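Local coordinates for SusD superfamily protein (Bacteroides fragilis NCTC 9343, PDB 3NQP), which probably binds glycans at the bacterial outer membrane, as other SusD-family proteins do, for uptake through a partner transporter, at residues 317-322 with 445-450; 278-283 with 359-364. One frame throughout, in Å; residues are numbered along the deposited sequence.

Contact 1 (317-322 with 445-450); sequences YEYNKA and EFIQEG. With EDO (1,2-ethanediol), chain E.
The side chain of Y319 reaches across to I447 and Q448, the two central residues of a type II beta turn that runs from F446 to E449 just after helix 431-445. The turn is closed by E449 N bonding to F446 O at 3.0 Å, and Q448, in its third position, takes the positive phi (73°) that this turn requires. The CB of Y319 faces the turn, and a chi1 of -69°, with CG beside the backbone N, brings CE2 and OH alongside I447 and Q448. Along the ring, Y319 CE2 meets the CG2 methyl of I447 at 3.7 Å, and Y319 CZ lies 3.8 Å from the same I447 CG2, which approaches the ring obliquely as the two side chains slide past each other in opposite directions. At the tip, Y319 OH sits 3.3 Å from Q448 N and 3.7 Å from Q448 CA. The clear partner of this buried hydroxyl is E48, whose OE1 bonds it while OE2 takes G450 N, so one carboxylate ties the tyrosine to the backbone just beyond the turn. V358 of strand 351-358 touches the side chains of both Y319 and Q448. Farther along segment 317-322, K321 NZ donates to O2 of a 1,2-ethanediol, probably from the crystallisation liquor, at 3.0 Å. Helix 321-325 is N-capped by N320: A322 N reaches a lone pair of N320 OD1 at 3.0 Å, in the carbonyl plane.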
loop_
_atom_site.group_PDB
_atom_site.type_symbol
_atom_site.label_atom_id
_atom_site.label_comp_id
_atom_site.label_asym_id
_atom_site.label_seq_id
_atom_site.Cartn_x
_atom_site.Cartn_y
_atom_site.Cartn_z
ATOM N N TYR A 317 -9.086 -8.776 -11.278
ATOM C CA TYR A 317 -9.089 -7.488 -10.600
ATOM C C TYR A 317 -9.004 -6.438 -11.705
ATOM O O TYR A 317 -8.126 -6.548 -12.596
ATOM C CB TYR A 317 -7.850 -7.302 -9.656
ATOM C CG TYR A 317 -7.834 -8.295 -8.521
ATOM C CD1 TYR A 317 -7.270 -9.554 -8.693
ATOM C CD2 TYR A 317 -8.439 -8.019 -7.311
ATOM C CE1 TYR A 317 -7.298 -10.506 -7.702
ATOM C CE2 TYR A 317 -8.460 -8.959 -6.308
ATOM C CZ TYR A 317 -7.874 -10.202 -6.497
ATOM O OH TYR A 317 -7.925 -11.163 -5.523
ATOM N N GLU A 318 -9.907 -5.466 -11.687
ATOM C CA GLU A 318 -9.943 -4.435 -12.721
ATOM C C GLU A 318 -10.439 -3.096 -12.197
ATOM O O GLU A 318 -11.527 -2.995 -11.644
ATOM C CB GLU A 318 -10.875 -4.807 -13.877
ATOM C CG GLU A 318 -10.771 -3.827 -15.144
ATOM C CD GLU A 318 -11.683 -4.281 -16.287
ATOM O OE1 GLU A 318 -12.340 -5.328 -16.133
ATOM O OE2 GLU A 318 -11.684 -3.622 -17.358
ATOM N N TYR A 319 -9.685 -2.050 -12.491
ATOM C CA TYR A 319 -10.120 -0.710 -12.143
ATOM C C TYR A 319 -11.224 -0.236 -13.047
ATOM O O TYR A 319 -11.223 -0.493 -14.259
ATOM C CB TYR A 319 -8.967 0.268 -12.208
ATOM C CG TYR A 319 -7.952 0.023 -11.125
ATOM C CD1 TYR A 319 -8.135 0.544 -9.862
ATOM C CD2 TYR A 319 -6.824 -0.737 -11.365
ATOM C CE1 TYR A 319 -7.211 0.293 -8.833
ATOM C CE2 TYR A 319 -5.855 -0.962 -10.336
ATOM C CZ TYR A 319 -6.098 -0.448 -9.076
ATOM O OH TYR A 319 -5.214 -0.659 -8.043
ATOM N N ASN A 320 -12.162 0.504 -12.461
ATOM C CA ASN A 320 -13.196 1.190 -13.240
ATOM C C ASN A 320 -12.430 2.029 -14.250
ATOM O O ASN A 320 -11.395 2.610 -13.919
ATOM C CB ASN A 320 -13.970 2.094 -12.299
ATOM C CG ASN A 320 -15.132 2.760 -12.938
ATOM O OD1 ASN A 320 -14.968 3.631 -13.803
ATOM N ND2 ASN A 320 -16.345 2.377 -12.509
ATOM N N LYS A 321 -12.932 2.108 -15.467
ATOM C CA LYS A 321 -12.188 2.774 -16.537
ATOM C C LYS A 321 -12.004 4.296 -16.335
ATOM O O LYS A 321 -11.131 4.916 -16.952
ATOM C CB LYS A 321 -12.891 2.505 -17.868
ATOM C CG LYS A 321 -14.248 3.179 -18.030
ATOM C CD LYS A 321 -14.851 2.909 -19.443
ATOM C CE LYS A 321 -15.479 1.467 -19.481
ATOM N NZ LYS A 321 -16.106 1.141 -20.789
ATOM N N ALA A 322 -12.832 4.888 -15.491
ATOM C CA ALA A 322 -12.631 6.276 -15.044
ATOM C C ALA A 322 -11.292 6.505 -14.354
ATOM O O ALA A 322 -10.793 7.638 -14.337
ATOM C CB ALA A 322 -13.786 6.736 -14.124
ATOM N N GLU A 445 -0.604 8.371 -8.526
ATOM C CA GLU A 445 0.798 7.992 -8.311
ATOM C C GLU A 445 0.916 6.528 -7.851
ATOM O O GLU A 445 1.872 5.823 -8.210
ATOM C CB GLU A 445 1.451 8.927 -7.285
ATOM C CG GLU A 445 2.939 8.770 -7.019
ATOM C CD GLU A 445 3.811 9.079 -8.245
ATOM O OE1 GLU A 445 3.353 9.777 -9.161
ATOM O OE2 GLU A 445 4.946 8.617 -8.276
ATOM N N PHE A 446 -0.052 6.092 -7.058
ATOM C CA PHE A 446 0.053 4.848 -6.295
ATOM C C PHE A 446 -0.987 3.751 -6.632
ATOM O O PHE A 446 -1.373 2.941 -5.794
ATOM C CB PHE A 446 -0.025 5.178 -4.823
ATOM C CG PHE A 446 1.067 6.019 -4.344
ATOM C CD1 PHE A 446 2.380 5.556 -4.366
ATOM C CD2 PHE A 446 0.825 7.304 -3.857
ATOM C CE1 PHE A 446 3.409 6.364 -3.938
ATOM C CE2 PHE A 446 1.865 8.092 -3.413
ATOM C CZ PHE A 446 3.158 7.617 -3.465
ATOM N N ILE A 447 -1.401 3.716 -7.876
ATOM C CA ILE A 447 -2.194 2.598 -8.393
ATOM C C ILE A 447 -1.445 1.293 -8.121
ATOM O O ILE A 447 -0.284 1.142 -8.487
ATOM C CB ILE A 447 -2.517 2.781 -9.897
ATOM C CG1 ILE A 447 -3.554 3.918 -10.063
ATOM C CG2 ILE A 447 -3.095 1.466 -10.504
ATOM C CD1 ILE A 447 -3.886 4.287 -11.474
ATOM N N GLN A 448 -2.124 0.382 -7.421
ATOM C CA GLN A 448 -1.627 -0.937 -7.139
ATOM C C GLN A 448 -0.514 -0.917 -6.080
ATOM O O GLN A 448 0.255 -1.845 -6.012
ATOM C CB GLN A 448 -1.149 -1.640 -8.414
ATOM C CG GLN A 448 -1.226 -3.145 -8.332
ATOM C CD GLN A 448 -0.670 -3.811 -9.559
ATOM O OE1 GLN A 448 0.524 -3.706 -9.841
ATOM N NE2 GLN A 448 -1.532 -4.546 -10.278
ATOM N N GLU A 449 -0.466 0.163 -5.289
ATOM C CA GLU A 449 0.540 0.382 -4.236
ATOM C C GLU A 449 -0.116 0.650 -2.866
ATOM O O GLU A 449 0.547 1.061 -1.921
ATOM C CB GLU A 449 1.492 1.500 -4.650
ATOM C CG GLU A 449 2.534 1.111 -5.666
ATOM C CD GLU A 449 3.458 2.256 -5.947
ATOM O OE1 GLU A 449 3.076 3.111 -6.819
ATOM O OE2 GLU A 449 4.537 2.324 -5.276
ATOM N N GLY A 450 -1.400 0.320 -2.740
ATOM C CA GLY A 450 -1.995 0.052 -1.431
ATOM C C GLY A 450 -2.293 1.262 -0.548
ATOM O O GLY A 450 -2.218 1.170 0.683
HETATM C C1 EDO E . -18.512 -0.889 -22.266
HETATM O O1 EDO E . -17.675 0.147 -22.776
HETATM C C2 EDO E . -17.724 -2.043 -21.634
HETATM O O2 EDO E . -17.125 -1.690 -20.375
#

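Contact 2 (278-283 with 359-364); sequences NSNGTF and RKNIGY
N280 and N361 join two loops of the SusD-family region, largely through polar bonds. The one direct hydrogen bond runs from N280 ND2 to N361 O, 2.8 Å long and nearly straight (171° at the hydrogen). The acceptor lies in the amide plane of N280, whereas the donor is tilted out of the plane of the N361 carbonyl. N280 ND2 and N361 ND2 are 3.6 Å apart, and the two amide planes are turned 62° against each other.

Two waters complete the bridge. One donates to both N278 OD1 and N361 O, so the N361 carbonyl is gripped by an asparagine and a water. The other accepts from N280 ND2 and from N361 ND2, the latter at 2.8 Å. Beyond the pair, N280 OD1 bonds to Y377 OH and N361 ND2 to D376 O, so N280 is held through both the oxygen and the nitrogen of its amide, and N361 ND2 has both a water and D376 O as partners.

Bonds inside segment 278-283 shape the loop that offers N280. N278 OD1 accepts from N280 N at 3.1 Å, an Asx turn leading into a short 3-10 segment. S279 O then receives both T282 N and T282 OG1, the hydroxyl at 2.7 Å and nearly in line with the C=O bond.

Van der Waals contact is slight: I362 CG2, anti to its own carbonyl carbon, lies 4.2 Å from N280 CB and 4.1 Å from N280 O, while the end of the side chain leads away.

In the fold, segment 359-364 leads from strand 351-358 into strand 364-365. W40 of helix 39-48 packs against N280, F255 of helix 251-255 touches N361, and the backbone of F283 bonds to V358 of strand 351-358.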
loop_
_atom_site.group_PDB
_atom_site.type_symbol
_atom_site.label_atom_id
_atom_site.label_comp_id
_atom_site.label_asym_id
_atom_site.label_seq_id
_atom_site.Cartn_x
_atom_site.Cartn_y
_atom_site.Cartn_z
ATOM N N ASN A 278 4.607 -12.950 -7.900
ATOM C CA ASN A 278 3.390 -12.384 -7.349
ATOM C C ASN A 278 2.247 -12.577 -8.344
ATOM O O ASN A 278 2.457 -13.101 -9.467
ATOM C CB ASN A 278 3.638 -10.926 -6.961
ATOM C CG ASN A 278 4.089 -10.071 -8.124
ATOM O OD1 ASN A 278 3.391 -10.001 -9.132
ATOM N ND2 ASN A 278 5.233 -9.366 -7.963
ATOM N N SER A 279 1.062 -12.161 -7.927
ATOM C CA SER A 279 -0.166 -12.328 -8.699
ATOM C C SER A 279 -0.551 -11.119 -9.552
ATOM O O SER A 279 -1.717 -10.971 -9.896
ATOM C CB SER A 279 -1.285 -12.650 -7.695
ATOM O OG SER A 279 -1.015 -13.915 -7.081
ATOM N N ASN A 280 0.425 -10.311 -9.981
ATOM C CA ASN A 280 0.140 -9.137 -10.786
ATOM C C ASN A 280 -0.433 -9.507 -12.175
ATOM O O ASN A 280 -1.077 -8.661 -12.842
ATOM C CB ASN A 280 1.348 -8.183 -10.872
ATOM C CG ASN A 280 1.575 -7.385 -9.583
ATOM O OD1 ASN A 280 0.809 -7.533 -8.619
ATOM N ND2 ASN A 280 2.659 -6.552 -9.546
ATOM N N GLY A 281 -0.289 -10.787 -12.570
ATOM C CA GLY A 281 -0.949 -11.294 -13.802
ATOM C C GLY A 281 -2.462 -11.277 -13.780
ATOM O O GLY A 281 -3.136 -11.327 -14.838
ATOM N N THR A 282 -3.027 -11.224 -12.576
ATOM C CA THR A 282 -4.479 -11.192 -12.402
ATOM C C THR A 282 -5.140 -9.860 -12.717
ATOM O O THR A 282 -6.367 -9.776 -12.668
ATOM C CB THR A 282 -4.910 -11.600 -10.943
ATOM O OG1 THR A 282 -4.443 -10.643 -10.008
ATOM C CG2 THR A 282 -4.346 -13.012 -10.543
ATOM N N PHE A 283 -4.358 -8.809 -12.991
ATOM C CA PHE A 283 -4.916 -7.513 -13.424
ATOM C C PHE A 283 -4.804 -7.358 -14.954
ATOM O O PHE A 283 -4.903 -6.234 -15.455
ATOM C CB PHE A 283 -4.168 -6.318 -12.808
ATOM C CG PHE A 283 -4.465 -6.066 -11.352
ATOM C CD1 PHE A 283 -4.008 -6.919 -10.374
ATOM C CD2 PHE A 283 -5.114 -4.898 -10.959
ATOM C CE1 PHE A 283 -4.281 -6.640 -9.021
ATOM C CE2 PHE A 283 -5.368 -4.618 -9.621
ATOM C CZ PHE A 283 -4.948 -5.475 -8.666
ATOM N N ARG A 359 -0.156 -2.822 -16.403
ATOM C CA ARG A 359 1.184 -3.228 -16.769
ATOM C C ARG A 359 2.275 -2.489 -15.967
ATOM O O ARG A 359 3.448 -2.491 -16.354
ATOM C CB ARG A 359 1.390 -2.998 -18.270
ATOM C CG ARG A 359 1.196 -1.567 -18.697
ATOM C CD ARG A 359 1.761 -1.354 -20.113
ATOM N NE ARG A 359 1.095 -0.230 -20.748
ATOM C CZ ARG A 359 1.023 -0.073 -22.067
ATOM N NH1 ARG A 359 1.605 -0.975 -22.839
ATOM N NH2 ARG A 359 0.368 0.967 -22.602
ATOM N N LYS A 360 1.877 -1.893 -14.840
ATOM C CA LYS A 360 2.752 -1.071 -14.006
ATOM C C LYS A 360 3.964 -1.812 -13.495
ATOM O O LYS A 360 5.047 -1.230 -13.433
ATOM C CB LYS A 360 1.974 -0.552 -12.790
ATOM C CG LYS A 360 2.716 0.541 -11.981
ATOM C CD LYS A 360 1.789 1.207 -10.957
ATOM C CE LYS A 360 2.556 2.157 -10.040
ATOM N NZ LYS A 360 1.636 2.988 -9.235
ATOM N N ASN A 361 3.776 -3.072 -13.109
ATOM C CA ASN A 361 4.776 -3.805 -12.305
ATOM C C ASN A 361 4.646 -5.326 -12.544
ATOM O O ASN A 361 4.456 -6.104 -11.632
ATOM C CB ASN A 361 4.605 -3.413 -10.825
ATOM C CG ASN A 361 5.683 -3.962 -9.918
ATOM O OD1 ASN A 361 6.856 -4.072 -10.309
ATOM N ND2 ASN A 361 5.300 -4.254 -8.665
ATOM N N ILE A 362 4.669 -5.719 -13.820
ATOM C CA ILE A 362 4.483 -7.130 -14.227
ATOM C C ILE A 362 5.806 -7.828 -14.593
ATOM O O ILE A 362 5.830 -8.805 -15.363
ATOM C CB ILE A 362 3.398 -7.277 -15.337
ATOM C CG1 ILE A 362 3.715 -6.427 -16.575
ATOM C CG2 ILE A 362 2.022 -6.899 -14.770
ATOM C CD1 ILE A 362 3.014 -6.935 -17.942
ATOM N N GLY A 363 6.911 -7.352 -14.028
ATOM C CA GLY A 363 8.197 -8.112 -14.123
ATOM C C GLY A 363 8.824 -8.075 -15.518
ATOM O O GLY A 363 8.921 -7.010 -16.107
ATOM N N TYR A 364 9.196 -9.232 -16.060
ATOM C CA TYR A 364 9.821 -9.281 -17.404
ATOM C C TYR A 364 9.567 -10.592 -18.107
ATOM O O TYR A 364 8.992 -11.521 -17.536
ATOM C CB TYR A 364 11.334 -9.017 -17.297
ATOM C CG TYR A 364 12.051 -9.965 -16.350
ATOM C CD1 TYR A 364 12.052 -11.352 -16.563
ATOM C CD2 TYR A 364 12.710 -9.476 -15.218
ATOM C CE1 TYR A 364 12.696 -12.214 -15.681
ATOM C CE2 TYR A 364 13.367 -10.328 -14.341
ATOM C CZ TYR A 364 13.338 -11.697 -14.563
ATOM O OH TYR A 364 13.958 -12.523 -13.656
HETATM O O HOH W 1 5.294 -8.759 -11.073
HETATM O O HOH W 2 2.596 -4.107 -7.976
#

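The segments of contacts 1 and 2 alternate along the chain, and the contact centres lie about 13 Å apart. K360, in segment 359-364, carries the polar connection: K360 NZ forms a salt bridge with E449 OE1 at 2.8 Å and a probable hydrogen bond to I447 O, also at 2.8 Å, gripping the beta turn of contact 1. F283 supplies the packing connection: F283 CD1 lies 3.4 Å from Q448 NE2, and F283 CZ is 3.6 Å from Y317 CB, with the F283 and Y317 rings inclined at only about 20°. One 1,2-ethanediol binds K321, well away from the Y319 pairing, and a 1,2-ethanediol also lies about 4 Å from the I362 side chain; neither observation establishes a glycan site.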